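Local coordinates for protein transcriptional regulator (Streptococcus dysgalactiae, PDB 4YV6) that probably binds DNA through an N-terminal helix-turn-helix domain and regulates transcription as a member of the Rgg family, with an all-helical C-terminal region, at residues B[7-12]-B[35-40]; B[91-96]-B[115-120]; B[190-195]-B[205-210]. One frame throughout, in Å; residues are numbered along the deposited sequence.

Contact 1 (B[7-12]-B[35-40]); sequences KTLRRL and RFERGE. With SO4 (sulfate ion), chain F.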
loop_
_atom_site.group_PDB
_atom_site.type_symbol
_atom_site.label_atom_id
_atom_site.label_comp_id
_atom_site.label_asym_id
_atom_site.label_seq_id
_atom_site.Cartn_x
_atom_site.Cartn_y
_atom_site.Cartn_z
ATOM N N LYS B 7 12.577 11.998 21.053
ATOM C CA LYS B 7 11.747 13.185 20.881
ATOM C C LYS B 7 10.444 12.836 20.170
ATOM O O LYS B 7 9.386 13.375 20.495
ATOM C CB LYS B 7 12.498 14.269 20.100
ATOM C CG LYS B 7 13.142 13.779 18.811
ATOM C CD LYS B 7 12.996 14.778 17.667
ATOM C CE LYS B 7 13.439 14.160 16.345
ATOM N NZ LYS B 7 13.392 15.127 15.211
ATOM N N THR B 8 10.525 11.924 19.207
ATOM C CA THR B 8 9.357 11.546 18.423
ATOM C C THR B 8 8.407 10.678 19.241
ATOM O O THR B 8 7.191 10.848 19.169
ATOM C CB THR B 8 9.753 10.789 17.145
ATOM O OG1 THR B 8 10.667 11.587 16.383
ATOM C CG2 THR B 8 8.515 10.480 16.297
ATOM N N LEU B 9 8.968 9.747 20.008
ATOM C CA LEU B 9 8.169 8.883 20.868
ATOM C C LEU B 9 7.345 9.739 21.820
ATOM O O LEU B 9 6.162 9.479 22.036
ATOM C CB LEU B 9 9.069 7.912 21.645
ATOM C CG LEU B 9 8.427 6.809 22.508
ATOM C CD1 LEU B 9 8.009 7.335 23.876
ATOM C CD2 LEU B 9 7.242 6.149 21.809
ATOM N N ARG B 10 7.977 10.767 22.379
ATOM C CA ARG B 10 7.311 11.675 23.307
ATOM C C ARG B 10 6.130 12.394 22.655
ATOM O O ARG B 10 5.038 12.445 23.221
ATOM C CB ARG B 10 8.304 12.704 23.850
ATOM C CG ARG B 10 7.696 13.654 24.872
ATOM C CD ARG B 10 8.762 14.485 25.577
ATOM N NE ARG B 10 8.936 15.807 24.974
ATOM C CZ ARG B 10 8.393 16.935 25.434
ATOM N NH1 ARG B 10 7.626 16.933 26.519
ATOM N NH2 ARG B 10 8.623 18.079 24.804
ATOM N N ARG B 11 6.356 12.955 21.470
ATOM C CA ARG B 11 5.315 13.698 20.765
ATOM C C ARG B 11 4.129 12.806 20.424
ATOM O O ARG B 11 2.978 13.220 20.543
ATOM C CB ARG B 11 5.873 14.330 19.488
ATOM C CG ARG B 11 4.827 15.084 18.677
ATOM C CD ARG B 11 5.454 15.918 17.572
ATOM N NE ARG B 11 6.363 15.136 16.739
ATOM C CZ ARG B 11 5.972 14.261 15.816
ATOM N NH1 ARG B 11 4.681 14.039 15.603
ATOM N NH2 ARG B 11 6.878 13.602 15.108
ATOM N N LEU B 12 4.416 11.582 19.992
ATOM C CA LEU B 12 3.367 10.622 19.669
ATOM C C LEU B 12 2.630 10.166 20.926
ATOM O O LEU B 12 1.406 10.021 20.916
ATOM C CB LEU B 12 3.954 9.414 18.935
ATOM C CG LEU B 12 4.557 9.677 17.553
ATOM C CD1 LEU B 12 5.195 8.406 17.011
ATOM C CD2 LEU B 12 3.505 10.197 16.584
ATOM N N ARG B 35 14.072 9.029 30.243
ATOM C CA ARG B 35 15.468 9.246 29.876
ATOM C C ARG B 35 15.668 9.023 28.382
ATOM O O ARG B 35 16.478 9.699 27.750
ATOM C CB ARG B 35 16.397 8.324 30.672
ATOM C CG ARG B 35 16.720 8.827 32.071
ATOM C CD ARG B 35 17.954 8.140 32.637
ATOM N NE ARG B 35 17.813 6.685 32.703
ATOM C CZ ARG B 35 17.236 6.026 33.705
ATOM N NH1 ARG B 35 16.728 6.682 34.740
ATOM N NH2 ARG B 35 17.162 4.702 33.671
ATOM N N PHE B 36 14.926 8.074 27.821
ATOM C CA PHE B 36 14.984 7.814 26.388
ATOM C C PHE B 36 14.369 8.973 25.610
ATOM O O PHE B 36 14.942 9.440 24.625
ATOM C CB PHE B 36 14.267 6.507 26.044
ATOM C CG PHE B 36 14.074 6.295 24.571
ATOM C CD1 PHE B 36 15.164 6.198 23.722
ATOM C CD2 PHE B 36 12.802 6.185 24.034
ATOM C CE1 PHE B 36 14.988 6.001 22.364
ATOM C CE2 PHE B 36 12.621 5.988 22.679
ATOM C CZ PHE B 36 13.717 5.895 21.843
ATOM N N GLU B 37 13.208 9.437 26.060
ATOM C CA GLU B 37 12.529 10.562 25.425
ATOM C C GLU B 37 13.387 11.823 25.460
ATOM O O GLU B 37 13.329 12.649 24.550
ATOM C CB GLU B 37 11.187 10.835 26.105
ATOM C CG GLU B 37 10.118 9.800 25.807
ATOM C CD GLU B 37 8.761 10.191 26.361
ATOM O OE1 GLU B 37 8.692 11.169 27.136
ATOM O OE2 GLU B 37 7.763 9.523 26.018
ATOM N N ARG B 38 14.181 11.963 26.518
ATOM C CA ARG B 38 15.045 13.125 26.690
ATOM C C ARG B 38 16.389 12.952 25.982
ATOM O O ARG B 38 17.202 13.874 25.944
ATOM C CB ARG B 38 15.268 13.396 28.181
ATOM C CG ARG B 38 14.262 14.360 28.791
ATOM C CD ARG B 38 14.578 15.797 28.397
ATOM N NE ARG B 38 13.658 16.759 28.998
ATOM C CZ ARG B 38 13.868 18.072 29.039
ATOM N NH1 ARG B 38 14.974 18.593 28.522
ATOM N NH2 ARG B 38 12.972 18.868 29.605
ATOM N N GLY B 39 16.615 11.769 25.421
ATOM C CA GLY B 39 17.844 11.487 24.701
ATOM C C GLY B 39 19.048 11.352 25.616
ATOM O O GLY B 39 20.190 11.462 25.168
ATOM N N GLU B 40 18.792 11.114 26.900
ATOM C CA GLU B 40 19.858 10.940 27.882
ATOM C C GLU B 40 20.363 9.502 27.889
ATOM O O GLU B 40 21.522 9.242 28.213
ATOM C CB GLU B 40 19.367 11.328 29.278
ATOM C CG GLU B 40 18.960 12.788 29.408
ATOM C CD GLU B 40 18.394 13.121 30.776
ATOM O OE1 GLU B 40 18.218 12.192 31.595
ATOM O OE2 GLU B 40 18.126 14.313 31.033
HETATM S S SO4 F . 19.521 3.263 32.007
HETATM O O1 SO4 F . 18.768 2.014 32.076
HETATM O O2 SO4 F . 19.986 3.622 33.346
HETATM O O3 SO4 F . 20.669 3.091 31.121
HETATM O O4 SO4 F . 18.665 4.328 31.486
#
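Lys7 and Glu37 bring the backbones together, their CA atoms 5.3 Å apart, where helix 5-15 passes the last turn of helix 30-37. Both helices belong to the helix-turn-helix domain. Glu37 does most of the work: its extended side chain reaches over helix 5-15 and crosses Leu9 and Arg10 at about right angles. Glu37 OE2 comes within 3.1 Å of Leu9 CD1, and Glu37 OE1 lies 3.5 Å from Arg10 CG, so the carboxylate rests against hydrocarbon on both residues. Arg10 holds CG anti to its backbone N (chi1 -178°), which lays CB and CG beside the carboxylate; the bend at chi3 then carries the guanidinium away from it. OE2 of Glu37 forms a salt bridge with Arg13 NE, one turn further along helix 5-15, tying the two helices together. Beside this pair, Leu9 CB meets Phe36 CE2 at 4.2 Å, and both side chains continue into the core formed with helix 45-54. Gly39, with positive phi, closes helix 30-37 in a Schellman motif. Further from helix 5-15, a sulfate, probably from the crystallisation liquor and also held by Gln32 and Ser41, accepts bent hydrogen bonds on O4 from Arg35 NE (2.8 Å) and Arg35 NH2 (2.7 Å).

Contact 2 (B[91-96]-B[115-120]); sequences KLLKLL and SIEPTV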
loop_
_atom_site.group_PDB
_atom_site.type_symbol
_atom_site.label_atom_id
_atom_site.label_comp_id
_atom_site.label_asym_id
_atom_site.label_seq_id
_atom_site.Cartn_x
_atom_site.Cartn_y
_atom_site.Cartn_z
ATOM N N LYS B 91 22.483 15.227 -15.067
ATOM C CA LYS B 91 22.639 14.686 -13.722
ATOM C C LYS B 91 22.583 13.163 -13.700
ATOM O O LYS B 91 23.247 12.527 -12.883
ATOM C CB LYS B 91 21.564 15.255 -12.797
ATOM C CG LYS B 91 21.506 16.773 -12.772
ATOM C CD LYS B 91 22.771 17.373 -12.180
ATOM C CE LYS B 91 22.698 18.891 -12.133
ATOM N NZ LYS B 91 21.529 19.374 -11.347
ATOM N N LEU B 92 21.785 12.580 -14.590
ATOM C CA LEU B 92 21.668 11.128 -14.663
ATOM C C LEU B 92 23.005 10.506 -15.038
ATOM O O LEU B 92 23.368 9.440 -14.541
ATOM C CB LEU B 92 20.589 10.725 -15.669
ATOM C CG LEU B 92 19.156 10.878 -15.158
ATOM C CD1 LEU B 92 18.156 10.777 -16.297
ATOM C CD2 LEU B 92 18.851 9.831 -14.090
ATOM N N LEU B 93 23.738 11.181 -15.914
ATOM C CA LEU B 93 25.090 10.763 -16.252
ATOM C C LEU B 93 26.012 10.970 -15.057
ATOM O O LEU B 93 26.931 10.183 -14.829
ATOM C CB LEU B 93 25.604 11.536 -17.467
ATOM C CG LEU B 93 25.101 11.025 -18.817
ATOM C CD1 LEU B 93 25.347 12.052 -19.917
ATOM C CD2 LEU B 93 25.771 9.703 -19.165
ATOM N N LYS B 94 25.755 12.027 -14.293
ATOM C CA LYS B 94 26.548 12.323 -13.107
ATOM C C LYS B 94 26.214 11.356 -11.976
ATOM O O LYS B 94 27.092 10.950 -11.214
ATOM C CB LYS B 94 26.317 13.763 -12.646
ATOM C CG LYS B 94 27.094 14.134 -11.391
ATOM C CD LYS B 94 26.922 15.599 -11.027
ATOM C CE LYS B 94 27.677 15.937 -9.752
ATOM N NZ LYS B 94 27.534 17.369 -9.370
ATOM N N LEU B 95 24.939 10.992 -11.872
ATOM C CA LEU B 95 24.482 10.102 -10.813
ATOM C C LEU B 95 25.125 8.731 -10.976
ATOM O O LEU B 95 25.482 8.081 -9.999
ATOM C CB LEU B 95 22.954 9.988 -10.828
ATOM C CG LEU B 95 22.272 9.232 -9.683
ATOM C CD1 LEU B 95 22.760 9.708 -8.322
ATOM C CD2 LEU B 95 20.762 9.396 -9.785
ATOM N N LEU B 96 25.286 8.307 -12.226
ATOM C CA LEU B 96 25.903 7.022 -12.532
ATOM C C LEU B 96 27.360 6.961 -12.071
ATOM O O LEU B 96 27.904 5.880 -11.853
ATOM C CB LEU B 96 25.815 6.750 -14.038
ATOM C CG LEU B 96 26.597 5.557 -14.592
ATOM C CD1 LEU B 96 26.183 4.258 -13.910
ATOM C CD2 LEU B 96 26.400 5.456 -16.096
ATOM N N SER B 115 16.789 4.968 -21.767
ATOM C CA SER B 115 15.485 5.326 -22.319
ATOM C C SER B 115 15.321 6.835 -22.524
ATOM O O SER B 115 14.209 7.320 -22.733
ATOM C CB SER B 115 14.373 4.793 -21.410
ATOM O OG SER B 115 14.638 5.086 -20.049
ATOM N N ILE B 116 16.428 7.572 -22.462
ATOM C CA ILE B 116 16.426 9.000 -22.777
ATOM C C ILE B 116 17.615 9.355 -23.673
ATOM O O ILE B 116 17.581 10.347 -24.403
ATOM C CB ILE B 116 16.460 9.865 -21.497
ATOM C CG1 ILE B 116 17.745 9.616 -20.700
ATOM C CG2 ILE B 116 15.234 9.572 -20.638
ATOM C CD1 ILE B 116 17.911 10.535 -19.509
ATOM N N GLU B 117 18.660 8.537 -23.606
ATOM C CA GLU B 117 19.825 8.683 -24.469
ATOM C C GLU B 117 20.477 7.306 -24.627
ATOM O O GLU B 117 21.219 6.863 -23.747
ATOM C CB GLU B 117 20.810 9.700 -23.890
ATOM C CG GLU B 117 21.699 10.359 -24.944
ATOM C CD GLU B 117 23.188 10.223 -24.666
ATOM O OE1 GLU B 117 23.579 10.045 -23.492
ATOM O OE2 GLU B 117 23.972 10.304 -25.634
ATOM N N PRO B 118 20.206 6.623 -25.753
ATOM C CA PRO B 118 20.498 5.187 -25.865
ATOM C C PRO B 118 21.977 4.819 -25.979
ATOM O O PRO B 118 22.283 3.628 -26.046
ATOM C CB PRO B 118 19.763 4.792 -27.147
ATOM C CG PRO B 118 19.803 6.019 -27.980
ATOM C CD PRO B 118 19.684 7.172 -27.019
ATOM N N THR B 119 22.874 5.799 -26.009
ATOM C CA THR B 119 24.295 5.497 -26.143
ATOM C C THR B 119 24.809 4.745 -24.913
ATOM O O THR B 119 25.765 3.974 -25.004
ATOM C CB THR B 119 25.134 6.775 -26.356
ATOM O OG1 THR B 119 26.437 6.416 -26.832
ATOM C CG2 THR B 119 25.269 7.574 -25.067
ATOM N N VAL B 120 24.167 4.975 -23.770
ATOM C CA VAL B 120 24.512 4.273 -22.537
ATOM C C VAL B 120 23.539 3.127 -22.278
ATOM O O VAL B 120 22.344 3.348 -22.088
ATOM C CB VAL B 120 24.503 5.221 -21.317
ATOM C CG1 VAL B 120 24.929 4.477 -20.056
ATOM C CG2 VAL B 120 25.411 6.415 -21.560
#
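Leu92 and Ile116 meet methyl to methyl, their side chains set at an oblique angle, with CD1 of Leu92 3.2 Å from CD1 of Ile116. That is tighter than normal carbon contact, so the spacing is doubtful. Ile116 extends toward helix 89-95 with CG1 between its backbone N and carbonyl carbon (chi1 62°), which swings CD1 onto the leucine. Next along the helix, Leu93 sends CD2 at a slant to Val120 CG2, 4.1 Å away, and a turn on from Leu92, Leu96 CD2 meets the other valine branch, CG1, at 4.3 Å. Val120 is thus touched by one methyl from each of two leucines. A type I turn from Glu117 to Val120 brings the loop back so that Ile116 and Val120 both face the helix. Leu113 of helix 103-114 also packs against Leu92 and Leu93, and Ile116 touches Tyr84 of helix 72-86 and Val89. The loop from helix 103-114 to helix 124-136 is in this way laid along helix 89-95 in the Rgg C-terminal region. Since no hydrogen bond crosses between the two segments, the loop is held here by van der Waals contact between aliphatic branches that are mostly only partly buried.

Contact 3 (B[190-195]-B[205-210]); sequences NCLIIS and HYLIEK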
loop_
_atom_site.group_PDB
_atom_site.type_symbol
_atom_site.label_atom_id
_atom_site.label_comp_id
_atom_site.label_asym_id
_atom_site.label_seq_id
_atom_site.Cartn_x
_atom_site.Cartn_y
_atom_site.Cartn_z
ATOM N N ASN B 190 3.073 -7.017 -17.367
ATOM C CA ASN B 190 4.025 -6.553 -18.369
ATOM C C ASN B 190 4.724 -7.717 -19.063
ATOM O O ASN B 190 5.074 -7.626 -20.240
ATOM C CB ASN B 190 5.063 -5.624 -17.737
ATOM C CG ASN B 190 4.470 -4.301 -17.289
ATOM O OD1 ASN B 190 3.372 -3.926 -17.701
ATOM N ND2 ASN B 190 5.202 -3.581 -16.447
ATOM N N CYS B 191 4.926 -8.809 -18.333
ATOM C CA CYS B 191 5.510 -10.008 -18.918
ATOM C C CYS B 191 4.469 -10.740 -19.758
ATOM O O CYS B 191 4.802 -11.371 -20.762
ATOM C CB CYS B 191 6.057 -10.936 -17.833
ATOM S SG CYS B 191 6.909 -12.389 -18.489
ATOM N N LEU B 192 3.209 -10.652 -19.341
ATOM C CA LEU B 192 2.113 -11.260 -20.085
ATOM C C LEU B 192 1.953 -10.588 -21.447
ATOM O O LEU B 192 1.645 -11.245 -22.437
ATOM C CB LEU B 192 0.806 -11.171 -19.291
ATOM C CG LEU B 192 -0.454 -11.667 -20.007
ATOM C CD1 LEU B 192 -0.303 -13.114 -20.444
ATOM C CD2 LEU B 192 -1.670 -11.504 -19.110
ATOM N N ILE B 193 2.163 -9.277 -21.487
ATOM C CA ILE B 193 2.081 -8.526 -22.738
ATOM C C ILE B 193 3.091 -9.059 -23.751
ATOM O O ILE B 193 2.770 -9.235 -24.926
ATOM C CB ILE B 193 2.326 -7.016 -22.508
ATOM C CG1 ILE B 193 1.159 -6.407 -21.729
ATOM C CG2 ILE B 193 2.492 -6.278 -23.842
ATOM C CD1 ILE B 193 1.427 -5.012 -21.185
ATOM N N ILE B 194 4.312 -9.310 -23.289
ATOM C CA ILE B 194 5.365 -9.824 -24.157
ATOM C C ILE B 194 5.073 -11.268 -24.567
ATOM O O ILE B 194 5.411 -11.685 -25.675
ATOM C CB ILE B 194 6.744 -9.754 -23.471
ATOM C CG1 ILE B 194 7.032 -8.320 -23.014
ATOM C CG2 ILE B 194 7.838 -10.234 -24.422
ATOM C CD1 ILE B 194 8.280 -8.178 -22.172
ATOM N N SER B 195 4.449 -12.025 -23.671
ATOM C CA SER B 195 4.110 -13.420 -23.948
ATOM C C SER B 195 3.089 -13.535 -25.074
ATOM O O SER B 195 3.121 -14.481 -25.862
ATOM C CB SER B 195 3.568 -14.100 -22.689
ATOM O OG SER B 195 4.556 -14.156 -21.677
ATOM N N HIS B 205 -0.904 -18.362 -20.648
ATOM C CA HIS B 205 -1.915 -19.051 -19.849
ATOM C C HIS B 205 -1.493 -19.142 -18.386
ATOM O O HIS B 205 -2.318 -19.015 -17.480
ATOM C CB HIS B 205 -2.177 -20.453 -20.402
ATOM C CG HIS B 205 -3.281 -21.179 -19.699
ATOM N ND1 HIS B 205 -3.060 -21.996 -18.611
ATOM C CD2 HIS B 205 -4.615 -21.207 -19.926
ATOM C CE1 HIS B 205 -4.212 -22.498 -18.200
ATOM N NE2 HIS B 205 -5.170 -22.035 -18.981
ATOM N N TYR B 206 -0.202 -19.370 -18.166
ATOM C CA TYR B 206 0.353 -19.428 -16.818
ATOM C C TYR B 206 0.201 -18.082 -16.113
ATOM O O TYR B 206 -0.297 -18.010 -14.991
ATOM C CB TYR B 206 1.830 -19.835 -16.859
ATOM C CG TYR B 206 2.545 -19.711 -15.524
ATOM C CD1 TYR B 206 2.613 -20.784 -14.647
ATOM C CD2 TYR B 206 3.152 -18.518 -15.144
ATOM C CE1 TYR B 206 3.263 -20.673 -13.427
ATOM C CE2 TYR B 206 3.802 -18.400 -13.926
ATOM C CZ TYR B 206 3.856 -19.480 -13.073
ATOM O OH TYR B 206 4.502 -19.372 -11.858
ATOM N N LEU B 207 0.631 -17.018 -16.783
ATOM C CA LEU B 207 0.601 -15.679 -16.205
ATOM C C LEU B 207 -0.821 -15.196 -15.942
ATOM O O LEU B 207 -1.068 -14.485 -14.970
ATOM C CB LEU B 207 1.321 -14.693 -17.126
ATOM C CG LEU B 207 2.833 -14.893 -17.241
ATOM C CD1 LEU B 207 3.388 -14.080 -18.397
ATOM C CD2 LEU B 207 3.528 -14.517 -15.940
ATOM N N ILE B 208 -1.751 -15.581 -16.809
ATOM C CA ILE B 208 -3.148 -15.193 -16.645
ATOM C C ILE B 208 -3.723 -15.770 -15.352
ATOM O O ILE B 208 -4.492 -15.108 -14.660
ATOM C CB ILE B 208 -4.000 -15.650 -17.849
ATOM C CG1 ILE B 208 -3.695 -14.773 -19.066
ATOM C CG2 ILE B 208 -5.497 -15.573 -17.527
ATOM C CD1 ILE B 208 -4.239 -15.316 -20.376
ATOM N N GLU B 209 -3.346 -17.005 -15.036
ATOM C CA GLU B 209 -3.823 -17.669 -13.826
ATOM C C GLU B 209 -3.255 -17.007 -12.572
ATOM O O GLU B 209 -3.968 -16.805 -11.591
ATOM C CB GLU B 209 -3.454 -19.154 -13.858
ATOM C CG GLU B 209 -4.180 -20.005 -12.821
ATOM C CD GLU B 209 -3.470 -20.084 -11.474
ATOM O OE1 GLU B 209 -2.335 -19.578 -11.344
ATOM O OE2 GLU B 209 -4.059 -20.666 -10.538
ATOM N N LYS B 210 -1.969 -16.670 -12.612
ATOM C CA LYS B 210 -1.308 -16.020 -11.484
ATOM C C LYS B 210 -1.866 -14.626 -11.220
ATOM O O LYS B 210 -2.153 -14.275 -10.076
ATOM C CB LYS B 210 0.200 -15.930 -11.732
ATOM C CG LYS B 210 0.934 -17.255 -11.616
ATOM C CD LYS B 210 0.869 -17.802 -10.200
ATOM C CE LYS B 210 1.662 -19.083 -10.057
ATOM N NZ LYS B 210 1.455 -19.686 -8.716
#
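Leu207 CD1 reaches across this helical hairpin, in which helices 179-197 and 201-214 run antiparallel, and touches three residues of helix 179-197. The local axes approach to 9.5 Å with 154° between their N-to-C directions, the kind of neighbouring-helix pair from which TPR-like regions such as the Rgg C-terminal domain are built. The methyl enters between side chains one turn apart: Leu207 CD1 lies 3.5 Å from Leu192 CA, 3.9 Å from Cys191 SG and 3.5 Å from Ser195 OG, so it meets backbone, sulfur and hydroxyl at once. With CG anti to the carbonyl carbon (chi1 -68°), Leu207 directs this branch onto the opposite helix. Leu192 slides past Leu207 in the reverse direction, its CB and CD1 alongside the Leu207 CB, and Leu192 CD2 goes on to Ile208, crossing it obliquely at 3.8 Å from CG1. Leu192 is therefore wedged between two successive residues of helix 201-214.

Around these groups, Cys191 rests on Thr164 of helix 157-168, while Leu192 and Ile208 both reach helix 221-237, the leucine at Val230 and the isoleucine at His231 and Tyr234. Helices 157-168 and 221-237, before and after it in the chain, thus both pack against the hairpin. The polar atom of the contact, the buried Ser195 hydroxyl, is hydrogen-bonded to Tyr157 OH of helix 157-168 and also looks back along its own helix, where Ser195 OG sits 2.9 Å from the Cys191 carbonyl O.

How the contacts relate
Contacts 1 and 3 are buried, whereas contact 2 sits at the surface, where a loop is laid against a helix. Contact 1 belongs to the helix-turn-helix domain; contacts 2 and 3 share the Rgg C-terminal region, yet their nearest atoms are still about 13 Å apart and they hold different helices. Contact 1 lies about 50 Å from contact 3, centre to centre, on the other side of the chain's centre. The chemistry differs accordingly. Contact 1 contains a buried carboxylate salt-bridged to an arginine, with a second sulfate about 5 Å from its side chain; contact 2 is aliphatic; contact 3 is mostly aliphatic but includes a thiol and a hydroxyl with its own hydrogen-bonded partner.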